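PDB 3G7Q: valine-pyruvate aminotransferase, which catalyses transfer of the amino group of valine to pyruvate with pyridoxal 5'-phosphate as cofactor, giving 3-methyl-2-oxobutanoate and alanine. Local coordinates for residues 164-169 against 332-337; 342-347 against 388-393; 53-58 against 287-292. All coordinates share one frame; numbering follows the deposited sequence.

Contact 1 of 3, residues 164-169 against 332-337; sequences GQFKYH and LIHKPE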
# COMPACT_ATOMS: atom_id res chain seq x y z
N GLY A 164 -2.60 -14.87 39.02
CA GLY A 164 -2.46 -15.81 37.93
C GLY A 164 -2.05 -15.14 36.64
O GLY A 164 -2.52 -15.49 35.54
N GLN A 165 -1.17 -14.17 36.78
CA GLN A 165 -0.64 -13.46 35.62
C GLN A 165 0.84 -13.79 35.45
O GLN A 165 1.43 -14.51 36.26
CB GLN A 165 -0.91 -11.95 35.73
CG GLN A 165 -2.40 -11.65 35.64
CD GLN A 165 -2.78 -10.20 35.70
OE1 GLN A 165 -1.94 -9.30 35.71
NE2 GLN A 165 -4.09 -9.97 35.75
N PHE A 166 1.43 -13.27 34.38
CA PHE A 166 2.85 -13.50 34.14
C PHE A 166 3.37 -12.46 33.18
O PHE A 166 2.58 -11.76 32.53
CB PHE A 166 3.14 -14.92 33.64
CG PHE A 166 2.63 -15.22 32.26
CD1 PHE A 166 1.29 -15.49 32.05
CD2 PHE A 166 3.49 -15.29 31.18
CE1 PHE A 166 0.82 -15.82 30.81
CE2 PHE A 166 3.00 -15.61 29.90
CZ PHE A 166 1.67 -15.86 29.73
N LYS A 167 4.69 -12.38 33.07
CA LYS A 167 5.32 -11.41 32.20
C LYS A 167 6.59 -12.01 31.57
O LYS A 167 7.41 -12.62 32.26
CB LYS A 167 5.69 -10.15 32.99
CG LYS A 167 6.36 -9.07 32.17
CD LYS A 167 6.55 -7.77 32.95
CE LYS A 167 7.45 -6.76 32.20
NZ LYS A 167 6.87 -6.23 30.92
N TYR A 168 6.71 -11.86 30.26
CA TYR A 168 7.90 -12.30 29.56
C TYR A 168 8.99 -11.26 29.73
O TYR A 168 8.72 -10.05 29.77
CB TYR A 168 7.63 -12.47 28.09
CG TYR A 168 6.69 -13.61 27.71
CD1 TYR A 168 6.97 -14.92 28.06
CD2 TYR A 168 5.58 -13.36 26.95
CE1 TYR A 168 6.13 -15.98 27.68
CE2 TYR A 168 4.73 -14.39 26.55
CZ TYR A 168 5.01 -15.71 26.93
OH TYR A 168 4.17 -16.72 26.56
N HIS A 169 10.22 -11.75 29.80
CA HIS A 169 11.43 -10.91 29.91
C HIS A 169 12.50 -11.35 28.93
O HIS A 169 12.61 -12.53 28.62
CB HIS A 169 12.00 -10.99 31.32
CG HIS A 169 11.16 -10.29 32.33
ND1 HIS A 169 11.20 -8.91 32.49
CD2 HIS A 169 10.25 -10.74 33.22
CE1 HIS A 169 10.37 -8.57 33.46
NE2 HIS A 169 9.78 -9.66 33.92
N LEU A 332 -3.31 -18.89 32.95
CA LEU A 332 -2.46 -17.77 33.33
C LEU A 332 -2.62 -16.71 32.22
O LEU A 332 -2.66 -17.05 31.04
CB LEU A 332 -1.02 -18.18 33.51
CG LEU A 332 -0.76 -19.19 34.63
CD1 LEU A 332 0.68 -19.67 34.68
CD2 LEU A 332 -1.15 -18.60 35.99
N ILE A 333 -2.69 -15.46 32.62
CA ILE A 333 -2.95 -14.36 31.70
C ILE A 333 -1.73 -13.46 31.68
O ILE A 333 -1.27 -13.01 32.73
CB ILE A 333 -4.18 -13.56 32.18
CG1 ILE A 333 -5.43 -14.47 32.25
CG2 ILE A 333 -4.46 -12.37 31.23
CD1 ILE A 333 -6.68 -13.78 32.91
N HIS A 334 -1.18 -13.17 30.50
CA HIS A 334 -0.03 -12.26 30.49
C HIS A 334 -0.51 -10.93 31.05
O HIS A 334 -1.62 -10.47 30.73
CB HIS A 334 0.54 -12.04 29.09
CG HIS A 334 1.88 -11.38 29.10
ND1 HIS A 334 2.05 -10.04 29.35
CD2 HIS A 334 3.13 -11.89 28.92
CE1 HIS A 334 3.35 -9.74 29.31
NE2 HIS A 334 4.03 -10.85 29.07
N LYS A 335 0.29 -10.31 31.90
CA LYS A 335 -0.08 -8.98 32.43
C LYS A 335 -0.44 -8.05 31.27
O LYS A 335 0.31 -7.88 30.35
CB LYS A 335 1.06 -8.40 33.26
CG LYS A 335 0.64 -7.08 33.90
CD LYS A 335 1.77 -6.51 34.69
CE LYS A 335 1.24 -5.32 35.49
NZ LYS A 335 2.33 -4.77 36.34
N PRO A 336 -1.66 -7.49 31.28
CA PRO A 336 -2.09 -6.67 30.16
C PRO A 336 -1.56 -5.25 30.30
O PRO A 336 -2.21 -4.40 30.90
CB PRO A 336 -3.63 -6.74 30.27
CG PRO A 336 -3.89 -6.89 31.60
CD PRO A 336 -2.75 -7.67 32.26
N GLU A 337 -0.38 -5.00 29.76
CA GLU A 337 0.27 -3.68 29.92
C GLU A 337 -0.07 -2.69 28.81
O GLU A 337 0.22 -1.48 28.95
CB GLU A 337 1.79 -3.86 30.10
CG GLU A 337 2.15 -4.65 31.35
CD GLU A 337 3.62 -4.74 31.57
OE1 GLU A 337 4.32 -5.31 30.73
OE2 GLU A 337 4.09 -4.23 32.61
O HOH W 1 6.51 -3.27 32.09
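Two different first torsions bring the rings of Phe166 and His334 together: chi1 of 68° tucks CG of Phe166 between its backbone N and carbonyl carbon, whereas in His334 CG lies trans to the backbone N at -166°. The rings meet on one face of a parallel strand pair, 165-169 beside 332-334, within the mixed sheet that also holds the C-terminal strands of this class I aminotransferase. The imidazole points an edge at the face of the phenyl ring in a T-shaped pair, with centroids 5.2 Å apart and planes at 68°. Above that same phenyl group sits CA of His334, a CH-pi contact 4.0 Å from the centroid, while the phenyl edge faces the backbone of Leu332 and Ile333. The imidazole in turn lies flat against the chain, with Phe166 O 3.5 Å above its centre.

Both imidazole nitrogens are engaged. NE2 of His334 accepts the backbone N-H of Tyr168 (3.1 Å), which approaches tilted from the ring plane, and ND1 donates to Lys335 O (2.9 Å) almost within it. These bonds fix the rotation of the ring and imply a proton on ND1. Lys335 N closes the strand pairing with a nearly straight bond of 2.8 Å to Phe166 O; Ile333 N bonds Gly164 O, and the link from Phe166 N to Ile333 O is weak.

Farther along, the chain of Lys167, extended as far as CE and bent only at its last torsion, crosses Glu337 at about a right angle and forms a salt bridge, NZ to OE1 at 2.7 Å, the bond using the syn lone pair of Glu337 OE1. Asn195 OD1 and Val196 O are further partners of NZ. A water lies 3.2 Å from Lys167 NZ, where it may share one of the three N-H protons, and donates to Glu337 OE2.

Contact 2 of 3, residues 342-347 against 388-393; sequences LWLWFK and MRMNYV
The indole of Trp343 turns the edge of its six-membered ring to the aliphatic root of Arg389, CE3 lying 3.9 Å from CB. The two side chains cross at about a right angle, with the indole and guanidinium planes 65° apart. They share one face of an antiparallel pair, and since CG of Trp343 is trans to its backbone N (chi1 179°), the indole leans over the neighbouring strand. The guanidinium group leads away from the tryptophan to hydrogen-bond Asn191 OD1 and Gly37 O, a placing consistent with the arginine that holds the substrate carboxylate in class I aminotransferases. Trp343 NE1 is hydrogen-bonded to Tyr168 OH.

On the other face the contacts are apolar and involve two selenomethionines. The ring of Phe346 presents its edge, with CG of Met388 near the ring plane and 3.7 Å from CE2. Met390 runs past two leucines: its CG lies 3.9 Å from Leu342 CB, and its selenium lies 4.0 Å from Leu344 CD1. Leu342 also meets Tyr392 at about a right angle, CG to CD2 at 4.1 Å.

Beneath these side chains the backbones join through two antiparallel hydrogen-bonded pairs, Leu342 with Met390 and Leu344 with Met388. The bond from Leu344 N to Met388 O is 2.9 Å and close to straight. Between them Trp343 and Arg389 form a non-hydrogen-bonded pair, their CA atoms 4.7 Å apart.

Strand 341-345 stands between strand 332-334 and strand 387-391, which continues the sheet to strand 368-369. Helix 299-325 covers Leu342 through Thr318 and Ile322, and helix 353-362 packs on Phe346 and Met388, so the apolar face is buried against helices.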
# COMPACT_ATOMS: atom_id res chain seq x y z
N LEU A 342 -5.56 -10.21 24.99
CA LEU A 342 -5.17 -10.99 26.14
C LEU A 342 -4.47 -12.25 25.61
O LEU A 342 -4.92 -12.90 24.64
CB LEU A 342 -6.34 -11.33 27.06
CG LEU A 342 -6.93 -10.16 27.83
CD1 LEU A 342 -8.21 -10.64 28.59
CD2 LEU A 342 -5.92 -9.55 28.81
N TRP A 343 -3.35 -12.56 26.23
CA TRP A 343 -2.55 -13.75 25.90
C TRP A 343 -2.75 -14.72 27.04
O TRP A 343 -2.35 -14.46 28.21
CB TRP A 343 -1.11 -13.34 25.74
CG TRP A 343 -0.10 -14.40 25.43
CD1 TRP A 343 0.82 -14.93 26.26
CD2 TRP A 343 0.16 -14.98 24.14
NE1 TRP A 343 1.61 -15.81 25.60
CE2 TRP A 343 1.23 -15.86 24.29
CE3 TRP A 343 -0.44 -14.85 22.88
CZ2 TRP A 343 1.75 -16.61 23.22
CZ3 TRP A 343 0.08 -15.57 21.81
CH2 TRP A 343 1.16 -16.44 22.00
N LEU A 344 -3.35 -15.86 26.68
CA LEU A 344 -3.73 -16.89 27.63
C LEU A 344 -2.78 -18.06 27.56
O LEU A 344 -2.57 -18.63 26.49
CB LEU A 344 -5.14 -17.38 27.35
CG LEU A 344 -6.21 -16.26 27.17
CD1 LEU A 344 -7.60 -16.87 26.86
CD2 LEU A 344 -6.24 -15.30 28.36
N TRP A 345 -2.21 -18.42 28.72
CA TRP A 345 -1.32 -19.56 28.86
C TRP A 345 -2.02 -20.61 29.72
O TRP A 345 -2.17 -20.42 30.91
CB TRP A 345 0.01 -19.13 29.46
CG TRP A 345 0.96 -20.24 29.81
CD1 TRP A 345 1.04 -21.48 29.23
CD2 TRP A 345 2.05 -20.16 30.75
NE1 TRP A 345 2.06 -22.21 29.82
CE2 TRP A 345 2.69 -21.42 30.74
CE3 TRP A 345 2.52 -19.16 31.60
CZ2 TRP A 345 3.79 -21.69 31.56
CZ3 TRP A 345 3.61 -19.46 32.44
CH2 TRP A 345 4.21 -20.72 32.41
N PHE A 346 -2.44 -21.70 29.07
CA PHE A 346 -3.15 -22.81 29.72
C PHE A 346 -2.05 -23.70 30.23
O PHE A 346 -1.65 -24.69 29.61
CB PHE A 346 -4.10 -23.48 28.72
CG PHE A 346 -5.04 -22.51 28.06
CD1 PHE A 346 -5.97 -21.79 28.82
CD2 PHE A 346 -5.00 -22.28 26.69
CE1 PHE A 346 -6.83 -20.91 28.22
CE2 PHE A 346 -5.87 -21.39 26.09
CZ PHE A 346 -6.77 -20.70 26.85
N LYS A 347 -1.51 -23.33 31.39
CA LYS A 347 -0.25 -23.96 31.85
C LYS A 347 -0.37 -25.47 31.98
O LYS A 347 -1.29 -25.97 32.59
CB LYS A 347 0.29 -23.32 33.14
CG LYS A 347 1.65 -23.89 33.60
CD LYS A 347 2.35 -23.03 34.68
CE LYS A 347 3.74 -23.61 35.03
NZ LYS A 347 3.61 -24.96 35.65
N MSE A 388 -2.77 -19.06 23.66
CA MSE A 388 -3.66 -18.55 22.63
C MSE A 388 -3.81 -17.05 22.79
O MSE A 388 -3.72 -16.53 23.90
CB MSE A 388 -5.05 -19.17 22.71
CG MSE A 388 -5.06 -20.68 22.50
SE MSE A 388 -6.84 -21.35 22.03
CE MSE A 388 -6.45 -20.75 20.31
N ARG A 389 -4.07 -16.37 21.68
CA ARG A 389 -4.36 -14.94 21.74
C ARG A 389 -5.85 -14.70 21.51
O ARG A 389 -6.45 -15.29 20.61
CB ARG A 389 -3.61 -14.19 20.65
CG ARG A 389 -3.68 -12.67 20.77
CD ARG A 389 -3.20 -11.97 19.48
NE ARG A 389 -4.21 -11.97 18.41
CZ ARG A 389 -4.00 -11.52 17.17
NH1 ARG A 389 -2.82 -11.02 16.82
NH2 ARG A 389 -4.97 -11.58 16.26
N MSE A 390 -6.42 -13.80 22.30
CA MSE A 390 -7.78 -13.31 22.08
C MSE A 390 -7.78 -11.79 22.06
O MSE A 390 -6.87 -11.14 22.61
CB MSE A 390 -8.75 -13.81 23.15
CG MSE A 390 -8.40 -13.42 24.55
SE MSE A 390 -9.98 -13.81 25.72
CE MSE A 390 -11.06 -12.30 25.32
N ASN A 391 -8.82 -11.22 21.45
CA ASN A 391 -9.05 -9.77 21.37
C ASN A 391 -10.12 -9.46 22.41
O ASN A 391 -11.16 -10.11 22.40
CB ASN A 391 -9.49 -9.41 19.96
CG ASN A 391 -9.67 -7.92 19.76
OD1 ASN A 391 -10.24 -7.24 20.61
ND2 ASN A 391 -9.23 -7.41 18.59
N TYR A 392 -9.85 -8.55 23.34
CA TYR A 392 -10.82 -8.25 24.44
C TYR A 392 -11.83 -7.13 24.13
O TYR A 392 -12.62 -6.74 25.00
CB TYR A 392 -10.09 -7.95 25.76
CG TYR A 392 -9.24 -6.69 25.79
CD1 TYR A 392 -9.82 -5.44 26.00
CD2 TYR A 392 -7.86 -6.76 25.67
CE1 TYR A 392 -9.06 -4.29 26.02
CE2 TYR A 392 -7.09 -5.62 25.74
CZ TYR A 392 -7.69 -4.38 25.89
OH TYR A 392 -6.93 -3.24 25.93
N VAL A 393 -11.80 -6.63 22.91
CA VAL A 393 -12.69 -5.54 22.46
C VAL A 393 -14.16 -5.89 22.18
O VAL A 393 -15.02 -5.04 22.41
CB VAL A 393 -12.13 -4.91 21.14
CG1 VAL A 393 -13.18 -4.09 20.43
CG2 VAL A 393 -10.90 -4.12 21.44

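Contact 3 of 3, residues 53-58 against 287-292; sequences TLLTDM and PAMMCE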
# COMPACT_ATOMS: atom_id res chain seq x y z
N THR A 53 -18.05 14.25 13.31
CA THR A 53 -18.02 15.70 13.31
C THR A 53 -16.82 16.22 12.52
O THR A 53 -16.93 17.18 11.76
CB THR A 53 -18.00 16.26 14.75
OG1 THR A 53 -19.15 15.77 15.44
CG2 THR A 53 -18.00 17.79 14.77
N LEU A 54 -15.67 15.60 12.72
CA LEU A 54 -14.47 16.01 12.01
C LEU A 54 -14.67 15.87 10.49
O LEU A 54 -14.34 16.77 9.71
CB LEU A 54 -13.30 15.18 12.44
CG LEU A 54 -11.95 15.52 11.81
CD1 LEU A 54 -11.53 16.97 12.17
CD2 LEU A 54 -10.91 14.50 12.25
N LEU A 55 -15.20 14.73 10.08
CA LEU A 55 -15.43 14.49 8.65
C LEU A 55 -16.43 15.49 8.09
O LEU A 55 -16.27 15.99 6.97
CB LEU A 55 -15.89 13.06 8.44
CG LEU A 55 -14.79 12.00 8.62
CD1 LEU A 55 -15.40 10.61 8.73
CD2 LEU A 55 -13.74 12.07 7.45
N THR A 56 -17.47 15.79 8.86
CA THR A 56 -18.46 16.77 8.44
C THR A 56 -17.78 18.11 8.20
O THR A 56 -18.01 18.75 7.16
CB THR A 56 -19.62 16.87 9.45
OG1 THR A 56 -20.32 15.62 9.48
CG2 THR A 56 -20.57 18.01 9.07
N ASP A 57 -16.93 18.54 9.12
CA ASP A 57 -16.22 19.82 8.96
C ASP A 57 -15.29 19.82 7.76
O ASP A 57 -15.22 20.80 7.02
CB ASP A 57 -15.38 20.14 10.19
CG ASP A 57 -16.21 20.40 11.44
OD1 ASP A 57 -17.42 20.66 11.35
OD2 ASP A 57 -15.62 20.33 12.53
N MSE A 58 -14.55 18.72 7.60
CA MSE A 58 -13.59 18.59 6.51
C MSE A 58 -14.24 18.54 5.14
O MSE A 58 -13.70 19.11 4.20
CB MSE A 58 -12.69 17.37 6.72
CG MSE A 58 -11.76 17.52 7.91
SE MSE A 58 -10.69 15.93 8.20
CE MSE A 58 -9.53 16.02 6.53
N PRO A 287 -3.68 10.95 6.32
CA PRO A 287 -2.84 12.11 6.57
C PRO A 287 -3.61 13.42 6.79
O PRO A 287 -3.22 14.19 7.68
CB PRO A 287 -1.97 12.20 5.31
CG PRO A 287 -1.94 10.81 4.77
CD PRO A 287 -3.25 10.19 5.13
N ALA A 288 -4.68 13.65 6.03
CA ALA A 288 -5.45 14.89 6.17
C ALA A 288 -6.13 14.94 7.54
O ALA A 288 -6.12 15.98 8.22
CB ALA A 288 -6.47 15.07 5.02
N MSE A 289 -6.71 13.83 7.95
CA MSE A 289 -7.36 13.75 9.25
C MSE A 289 -6.35 13.96 10.37
O MSE A 289 -6.65 14.65 11.34
CB MSE A 289 -8.09 12.42 9.43
CG MSE A 289 -9.30 12.33 8.51
SE MSE A 289 -10.11 10.61 8.66
CE MSE A 289 -11.15 10.82 10.33
N MSE A 290 -5.18 13.36 10.25
CA MSE A 290 -4.13 13.55 11.25
C MSE A 290 -3.69 15.00 11.33
O MSE A 290 -3.52 15.54 12.42
CB MSE A 290 -2.90 12.71 10.94
CG MSE A 290 -3.05 11.25 11.22
SE MSE A 290 -1.29 10.42 11.27
CE MSE A 290 -0.65 11.31 12.36
N CYS A 291 -3.49 15.63 10.17
CA CYS A 291 -3.09 17.04 10.17
C CYS A 291 -4.10 17.88 10.94
O CYS A 291 -3.74 18.74 11.75
CB CYS A 291 -2.99 17.61 8.76
SG CYS A 291 -1.52 17.23 7.86
N GLU A 292 -5.38 17.61 10.69
CA GLU A 292 -6.46 18.34 11.32
C GLU A 292 -6.50 18.08 12.82
O GLU A 292 -6.65 19.02 13.61
CB GLU A 292 -7.79 17.97 10.66
CG GLU A 292 -8.92 18.91 10.89
CD GLU A 292 -8.64 20.34 10.40
OE1 GLU A 292 -7.89 20.58 9.42
OE2 GLU A 292 -9.15 21.24 11.07
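Met58, a selenomethionine, reaches from helix 45-61 to helix 285-295 and touches Met289 and Ala288 with the far end of its chain. From CB the chain runs straight through CG, and contact begins at the selenium, which lies 3.9 Å from Met289 CG. There the chain bends (chi3 68°), and the terminal methyl CE comes to rest 3.5 Å from Ala288 CB. Met58 and Met289, also a selenomethionine, cross at about a right angle. CE of Met289 answers from the other helix, 4.1 Å from Leu55 CD2 and 4.2 Å from Leu54 CD2. Leu54 CD1 sits 3.5 Å from Glu292 CG, against the aliphatic part of that side chain.

The short helix segments are steeply crossed, at 101°, and their axes come no closer than 11.3 Å, a separation bridged by these long side chains. Leu68 of the second subunit packs on both Leu55 and Met289, placing the contact at the dimer interface. Glu292 lends its methylenes to the leucine while its carboxylate forms salt bridges with Arg296 and Lys63; the helices are thus joined by apolar packing, with the carboxylate of the buried Glu292 probably neutralised by partners outside the two segments.

How the contacts relate
From the N terminus, residues 53-58 come first, and contact 3 closes its long loop only when the chain reaches 287-292. Strand 165-169 leaves within that span, but its partner 332-337 follows afterwards, so contacts 1 and 3 cross. Contact 2 then opens and closes in series, spanning the short stretch between 342-347 and 388-393. Contacts 1 and 2 belong to one sheet, whose adjacent strands 332-334 and 341-345 join them; their centres are about 10 Å apart. Contact 3 lies on the opposite side of the chain's centre, about 38 Å from contact 1 and about 35 Å from contact 2 between centres, and ties helix 45-61 to helix 285-295 where the second subunit packs.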